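Local coordinates for hydrolase, HAD superfamily, subfamily III A (Legionella pneumophila, PDB 3N1U), which probably hydrolyses 3-deoxy-D-manno-octulosonate 8-phosphate to the free sugar acid and inorganic phosphate, a step in lipopolysaccharide biosynthesis, at residues 51-54 / 55-59. Sequence-based numbering, arbitrary orientation.
Sequences DGMG and LKLLM
Leu-57 N gives its hydrogen to Met-53 O at 2.8 Å, the shortest of four successive i to i+4 backbone bonds across 51-58, continued by Met-59 N to Leu-55 O, in regular alpha helix. The other three are Leu-55 N to Asp-51 O, Lys-56 N to Gly-52 O and Leu-58 N to Gly-54 O, each 3.0 Å. The Met-53 bond is also the most bent of the four, with 151° at the hydrogen against 160° or more in its neighbours. Asp-51 directs its carboxylate away from this run of bonds, OD1 accepting a hydrogen bond from Arg-160 N at the start of helix 158-169. All of this lies on helix 49-60, which leads into strand 64-68 of the parallel sheet of the HAD-type Rossmann-like core. The single side-chain pair, Met-53 with Leu-57, is one turn apart: Met-53 CG meets Leu-57 CD1 at 3.9 Å, the two chains crossing at a slant. A chi1 of 170°, which puts CG opposite the backbone N, starts the selenomethionine toward that methyl before it bends at chi2 and chi3. Leu-57 CG also sits 3.3 Å from Met-53 O. Lys-56 lays CG 3.4 Å from Gly-52 O before its extended chain leads away. Outward, Met-53 and Leu-57 pack on Tyr-180 of helix 173-181 and on Asp-119 and Leu-120, respectively, of a second subunit, whereas Leu-55 and Leu-58 press against Val-65 of the sheet.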
ATOM      1  N   ASP A  51      -2.534  15.371   4.252  1.00 24.95           N
ATOM      2  CA  ASP A  51      -2.576  15.605   5.698  1.00 23.38           C
ATOM      3  C   ASP A  51      -1.637  16.720   6.048  1.00 24.59           C
ATOM      4  O   ASP A  51      -1.969  17.560   6.881  1.00 25.18           O
ATOM      5  CB  ASP A  51      -2.105  14.339   6.442  1.00 23.54           C
ATOM      6  CG  ASP A  51      -3.068  13.202   6.387  1.00 24.81           C
ATOM      7  OD1 ASP A  51      -4.293  13.379   6.231  1.00 25.68           O
ATOM      8  OD2 ASP A  51      -2.554  12.045   6.544  1.00 28.40           O
ATOM      9  N   GLY A  52      -0.451  16.739   5.440  1.00 25.44           N
ATOM     10  CA  GLY A  52       0.486  17.859   5.677  1.00 25.88           C
ATOM     11  C   GLY A  52      -0.143  19.217   5.272  1.00 28.40           C
ATOM     12  O   GLY A  52      -0.049  20.194   6.002  1.00 26.72           O
HETATM   13  N   MSE A  53      -0.854  19.245   4.156  1.00 28.07           N
HETATM   14  CA  MSE A  53      -1.592  20.455   3.733  1.00 29.80           C
HETATM   15  C   MSE A  53      -2.698  20.813   4.739  1.00 29.46           C
HETATM   16  O   MSE A  53      -2.879  21.998   5.048  1.00 30.12           O
HETATM   17  CB  MSE A  53      -2.181  20.248   2.315  1.00 29.98           C
HETATM   18  CG  MSE A  53      -3.137  21.316   1.869  1.00 31.37           C
HETATM   19 SE   MSE A  53      -2.109  22.963   1.523  1.00 37.54          SE
HETATM   20  CE  MSE A  53      -1.381  22.328  -0.129  1.00 41.84           C
ATOM     21  N   GLY A  54      -3.452  19.802   5.199  1.00 26.70           N
ATOM     22  CA  GLY A  54      -4.459  19.984   6.290  1.00 28.32           C
ATOM     23  C   GLY A  54      -3.895  20.728   7.499  1.00 28.12           C
ATOM     24  O   GLY A  54      -4.459  21.745   7.968  1.00 27.55           O
ATOM     25  N   LEU A  55      -2.762  20.254   7.976  1.00 26.78           N
ATOM     26  CA  LEU A  55      -2.138  20.895   9.144  1.00 28.64           C
ATOM     27  C   LEU A  55      -1.676  22.296   8.823  1.00 29.67           C
ATOM     28  O   LEU A  55      -1.844  23.195   9.631  1.00 30.86           O
ATOM     29  CB  LEU A  55      -0.995  20.009   9.671  1.00 27.17           C
ATOM     30  CG  LEU A  55      -1.430  18.580  10.090  1.00 29.28           C
ATOM     31  CD1 LEU A  55      -0.233  17.809  10.678  1.00 27.24           C
ATOM     32  CD2 LEU A  55      -2.588  18.647  11.152  1.00 28.38           C
ATOM     33  N   LYS A  56      -1.120  22.513   7.623  1.00 28.60           N
ATOM     34  CA  LYS A  56      -0.719  23.864   7.252  1.00 31.09           C
ATOM     35  C   LYS A  56      -1.891  24.818   7.098  1.00 31.41           C
ATOM     36  O   LYS A  56      -1.765  26.039   7.378  1.00 31.36           O
ATOM     37  CB  LYS A  56       0.113  23.859   5.960  1.00 32.74           C
ATOM     38  CG  LYS A  56       1.491  23.216   6.095  1.00 34.69           C
ATOM     39  CD  LYS A  56       2.059  23.072   4.695  1.00 43.04           C
ATOM     40  CE  LYS A  56       3.536  22.748   4.737  1.00 48.59           C
ATOM     41  NZ  LYS A  56       4.021  22.726   3.316  1.00 51.72           N
ATOM     42  N   LEU A  57      -3.018  24.284   6.630  1.00 29.50           N
ATOM     43  CA  LEU A  57      -4.218  25.121   6.532  1.00 30.39           C
ATOM     44  C   LEU A  57      -4.732  25.497   7.916  1.00 30.64           C
ATOM     45  O   LEU A  57      -5.194  26.634   8.125  1.00 30.79           O
ATOM     46  CB  LEU A  57      -5.320  24.412   5.755  1.00 30.60           C
ATOM     47  CG  LEU A  57      -5.076  24.251   4.225  1.00 31.70           C
ATOM     48  CD1 LEU A  57      -6.065  23.280   3.525  1.00 31.27           C
ATOM     49  CD2 LEU A  57      -5.117  25.583   3.536  1.00 31.25           C
ATOM     50  N   LEU A  58      -4.735  24.550   8.847  1.00 30.14           N
ATOM     51  CA  LEU A  58      -5.157  24.951  10.208  1.00 29.79           C
ATOM     52  C   LEU A  58      -4.285  26.073  10.712  1.00 30.80           C
ATOM     53  O   LEU A  58      -4.757  27.102  11.243  1.00 32.31           O
ATOM     54  CB  LEU A  58      -5.066  23.771  11.188  1.00 28.62           C
ATOM     55  CG  LEU A  58      -6.122  22.667  11.047  1.00 31.04           C
ATOM     56  CD1 LEU A  58      -5.903  21.596  12.143  1.00 26.79           C
ATOM     57  CD2 LEU A  58      -7.508  23.272  11.157  1.00 30.10           C
HETATM   58  N   MSE A  59      -2.987  25.897  10.588  1.00 31.80           N
HETATM   59  CA  MSE A  59      -2.078  26.921  11.119  1.00 33.91           C
HETATM   60  C   MSE A  59      -2.195  28.280  10.410  1.00 34.91           C
HETATM   61  O   MSE A  59      -2.059  29.326  11.071  1.00 34.46           O
HETATM   62  CB  MSE A  59      -0.634  26.373  11.085  1.00 33.91           C
HETATM   63  CG  MSE A  59      -0.450  25.179  12.095  1.00 36.27           C
HETATM   64 SE   MSE A  59       1.458  24.665  12.199  1.00 42.60          SE
HETATM   65  CE  MSE A  59       1.396  23.510  10.682  1.00 40.56           C
TER